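Local coordinates for protein 4-oxalocrotonate decarboxylase NahK (Pseudomonas putida, PDB 5D2H) that catalyses the metal-dependent decarboxylation of (3E)-2-oxohex-3-enedioate to 2-oxopent-4-enoate and carbon dioxide in the breakdown of aromatic hydrocarbons, at residues T87-M92 / A222-P227. The protein carries 1 engineered substitution. Residues are numbered along the deposited sequence; the frame is centred on the assembly and turned at random.
Sequences TSWAKM and AVLGHP. With AKG (2-oxoglutaric acid), chain C.
Leu224, in the type I' beta turn Val223-His226, is held by Trp89 and Thr87 where the N-terminus of helix 89-95 meets the loop before helix 227-239, within the FAA-hydrolase fold. Trp89 NE1, which lies above the carbonyl plane, donates to Leu224 O (2.8 Å), while Leu224 CD2 sits over the face of the indole's six-membered ring as a CH-pi contact, 4.0 Å from its centroid. Met92 CE reaches the same face. On the backbone, Leu224 N gives Thr87 O a weak bond (3.0 Å), and Val223 CA adds a CH...O contact to that oxygen. Thr87 CB packs on Val223 CG1 at 3.8 Å; with chi1 at 51°, OG1 lies between the backbone N and carbonyl carbon and meets a water that donates to Ala222 O. Ser230 of helix 227-239 touches Thr87, Val223 and Leu224. Ser88 is the N-cap, its OG accepting from Lys91 N (3.0 Å). From this helical turn Lys91 extends alongside the 2-oxoglutarate, whose hydrogen bonds include those from Lys83 NZ and Leu86 N; an alanine in place of Lys91 would probably leave the O3/O4 carboxylate without its aliphatic contact and nearby positive charge. Lys91 CE lies 3.5 Å from ligand O4.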
ATOM      1  N   THR A  87       1.392   1.172  -8.995  1.00 19.57           N
ATOM      2  CA  THR A  87       1.714  -0.094  -9.646  1.00 21.18           C
ATOM      3  C   THR A  87       1.020  -0.135 -10.990  1.00 21.00           C
ATOM      4  O   THR A  87       0.524  -1.170 -11.412  1.00 17.16           O
ATOM      5  CB  THR A  87       1.220  -1.293  -8.826  1.00 16.80           C
ATOM      6  OG1 THR A  87      -0.165  -1.105  -8.501  1.00 17.13           O
ATOM      7  CG2 THR A  87       2.034  -1.443  -7.543  1.00 16.39           C
ATOM      8  N   SER A  88       0.975   1.016 -11.647  1.00 27.07           N
ATOM      9  CA  SER A  88       0.368   1.126 -12.960  1.00 27.83           C
ATOM     10  C   SER A  88       1.330   1.873 -13.862  1.00 27.06           C
ATOM     11  O   SER A  88       1.759   2.984 -13.534  1.00 22.70           O
ATOM     12  CB  SER A  88      -0.947   1.894 -12.868  1.00 27.61           C
ATOM     13  OG  SER A  88      -1.306   2.419 -14.129  1.00 23.78           O
ATOM     14  N   TRP A  89       1.682   1.267 -14.991  1.00 23.51           N
ATOM     15  CA  TRP A  89       2.592   1.923 -15.917  1.00 24.13           C
ATOM     16  C   TRP A  89       2.003   3.245 -16.367  1.00 20.25           C
ATOM     17  O   TRP A  89       2.710   4.245 -16.451  1.00 20.79           O
ATOM     18  CB  TRP A  89       2.932   1.021 -17.106  1.00 19.26           C
ATOM     19  CG  TRP A  89       3.706  -0.188 -16.684  1.00 21.54           C
ATOM     20  CD1 TRP A  89       3.329  -1.495 -16.818  1.00 21.27           C
ATOM     21  CD2 TRP A  89       4.984  -0.203 -16.024  1.00 21.69           C
ATOM     22  NE1 TRP A  89       4.306  -2.320 -16.299  1.00 16.68           N
ATOM     23  CE2 TRP A  89       5.325  -1.550 -15.802  1.00 16.79           C
ATOM     24  CE3 TRP A  89       5.876   0.792 -15.612  1.00 18.92           C
ATOM     25  CZ2 TRP A  89       6.518  -1.924 -15.185  1.00 17.21           C
ATOM     26  CZ3 TRP A  89       7.051   0.418 -15.002  1.00 22.06           C
ATOM     27  CH2 TRP A  89       7.363  -0.929 -14.792  1.00 16.81           C
ATOM     28  N   ALA A  90       0.698   3.250 -16.619  1.00 21.53           N
ATOM     29  CA  ALA A  90       0.019   4.467 -17.035  1.00 22.83           C
ATOM     30  C   ALA A  90       0.133   5.534 -15.966  1.00 26.88           C
ATOM     31  O   ALA A  90       0.413   6.696 -16.270  1.00 24.44           O
ATOM     32  CB  ALA A  90      -1.431   4.191 -17.358  1.00 25.62           C
ATOM     33  N   LYS A  91      -0.078   5.144 -14.710  1.00 28.96           N
ATOM     34  CA  LYS A  91      -0.074   6.111 -13.617  1.00 23.11           C
ATOM     35  C   LYS A  91       1.338   6.612 -13.347  1.00 29.41           C
ATOM     36  O   LYS A  91       1.536   7.794 -13.056  1.00 28.85           O
ATOM     37  CB  LYS A  91      -0.716   5.533 -12.349  1.00 26.30           C
ATOM     38  CG  LYS A  91      -1.291   6.600 -11.413  1.00 36.10           C
ATOM     39  CD  LYS A  91      -1.682   6.022 -10.051  1.00 33.65           C
ATOM     40  CE  LYS A  91      -2.382   7.073  -9.167  1.00 42.10           C
ATOM     41  NZ  LYS A  91      -3.865   7.154  -9.404  1.00 41.51           N
ATOM     42  N   MET A  92       2.322   5.722 -13.467  1.00 25.06           N
ATOM     43  CA  MET A  92       3.722   6.113 -13.321  1.00 26.08           C
ATOM     44  C   MET A  92       4.084   7.186 -14.331  1.00 28.48           C
ATOM     45  O   MET A  92       4.677   8.205 -13.983  1.00 30.24           O
ATOM     46  CB  MET A  92       4.663   4.916 -13.496  1.00 24.03           C
ATOM     47  CG  MET A  92       4.876   4.108 -12.233  1.00 19.90           C
ATOM     48  SD  MET A  92       6.001   2.720 -12.473  1.00 25.72           S
ATOM     49  CE  MET A  92       4.803   1.382 -12.388  1.00 21.85           C
ATOM     50  N   ALA A 222      -3.840  -5.705 -13.828  1.00 24.02           N
ATOM     51  CA  ALA A 222      -3.858  -4.255 -13.680  1.00 18.15           C
ATOM     52  C   ALA A 222      -2.639  -3.792 -12.888  1.00 16.79           C
ATOM     53  O   ALA A 222      -2.251  -2.632 -12.938  1.00 20.69           O
ATOM     54  CB  ALA A 222      -5.144  -3.799 -13.002  1.00 25.60           C
ATOM     55  N   VAL A 223      -2.045  -4.712 -12.145  1.00 17.48           N
ATOM     56  CA  VAL A 223      -0.844  -4.411 -11.370  1.00 16.81           C
ATOM     57  C   VAL A 223       0.399  -4.695 -12.224  1.00 18.57           C
ATOM     58  O   VAL A 223       0.921  -5.813 -12.228  1.00 16.41           O
ATOM     59  CB  VAL A 223      -0.811  -5.236 -10.057  1.00 14.76           C
ATOM     60  CG1 VAL A 223       0.464  -4.969  -9.256  1.00 14.65           C
ATOM     61  CG2 VAL A 223      -2.067  -4.948  -9.205  1.00 19.07           C
ATOM     62  N   LEU A 224       0.830  -3.682 -12.976  1.00 17.03           N
ATOM     63  CA  LEU A 224       2.079  -3.722 -13.744  1.00 17.00           C
ATOM     64  C   LEU A 224       2.030  -4.670 -14.936  1.00 20.18           C
ATOM     65  O   LEU A 224       2.996  -4.766 -15.695  1.00 23.41           O
ATOM     66  CB  LEU A 224       3.259  -4.107 -12.844  1.00 16.81           C
ATOM     67  CG  LEU A 224       3.589  -3.158 -11.695  1.00 17.91           C
ATOM     68  CD1 LEU A 224       4.652  -3.774 -10.790  1.00 14.20           C
ATOM     69  CD2 LEU A 224       4.051  -1.810 -12.239  1.00 20.97           C
ATOM     70  N   GLY A 225       0.910  -5.368 -15.097  1.00 17.96           N
ATOM     71  CA  GLY A 225       0.823  -6.434 -16.077  1.00 19.09           C
ATOM     72  C   GLY A 225       0.990  -7.783 -15.400  1.00 16.46           C
ATOM     73  O   GLY A 225       0.696  -8.825 -15.979  1.00 18.91           O
ATOM     74  N   HIS A 226       1.473  -7.770 -14.164  1.00 15.78           N
ATOM     75  CA  HIS A 226       1.599  -9.002 -13.392  1.00 17.03           C
ATOM     76  C   HIS A 226       1.892  -8.663 -11.948  1.00 14.61           C
ATOM     77  O   HIS A 226       2.992  -8.180 -11.630  1.00 18.06           O
ATOM     78  CB  HIS A 226       2.733  -9.879 -13.959  1.00 17.02           C
ATOM     79  CG  HIS A 226       2.706 -11.294 -13.467  1.00 17.76           C
ATOM     80  ND1 HIS A 226       2.450 -11.624 -12.154  1.00 14.30           N
ATOM     81  CD2 HIS A 226       2.899 -12.467 -14.120  1.00 20.10           C
ATOM     82  CE1 HIS A 226       2.486 -12.939 -12.018  1.00 22.74           C
ATOM     83  NE2 HIS A 226       2.758 -13.474 -13.196  1.00 17.29           N
ATOM     84  N   PRO A 227       0.923  -8.928 -11.058  1.00 19.10           N
ATOM     85  CA  PRO A 227       1.045  -8.509  -9.655  1.00 19.30           C
ATOM     86  C   PRO A 227       2.357  -8.966  -9.009  1.00 20.26           C
ATOM     87  O   PRO A 227       2.901  -8.247  -8.187  1.00 21.18           O
ATOM     88  CB  PRO A 227      -0.157  -9.177  -8.985  1.00 17.03           C
ATOM     89  CG  PRO A 227      -1.143  -9.369 -10.103  1.00 21.41           C
ATOM     90  CD  PRO A 227      -0.314  -9.691 -11.301  1.00 18.27           C
TER
HETATM   91  C1  AKG C 302      -1.640   2.967  -3.089  1.00 29.88           C
HETATM   92  O1  AKG C 302      -1.861   2.653  -4.276  1.00 35.77           O
HETATM   93  O2  AKG C 302      -1.647   2.100  -2.176  1.00 20.97           O
HETATM   94  C2  AKG C 302      -1.409   4.378  -2.734  1.00 29.42           C
HETATM   95  O5  AKG C 302      -1.882   4.786  -1.687  1.00 36.97           O
HETATM   96  C3  AKG C 302      -0.632   5.393  -3.556  1.00 29.50           C
HETATM   97  C4  AKG C 302      -0.267   4.958  -4.969  1.00 25.70           C
HETATM   98  C5  AKG C 302      -1.412   5.053  -5.955  1.00 37.88           C
HETATM   99  O3  AKG C 302      -1.391   4.227  -6.893  1.00 28.13           O
HETATM  100  O4  AKG C 302      -2.316   5.925  -5.830  1.00 35.69           O
HETATM  101  O   HOH W   1      -2.256  -1.290 -10.268  1.00 18.78           O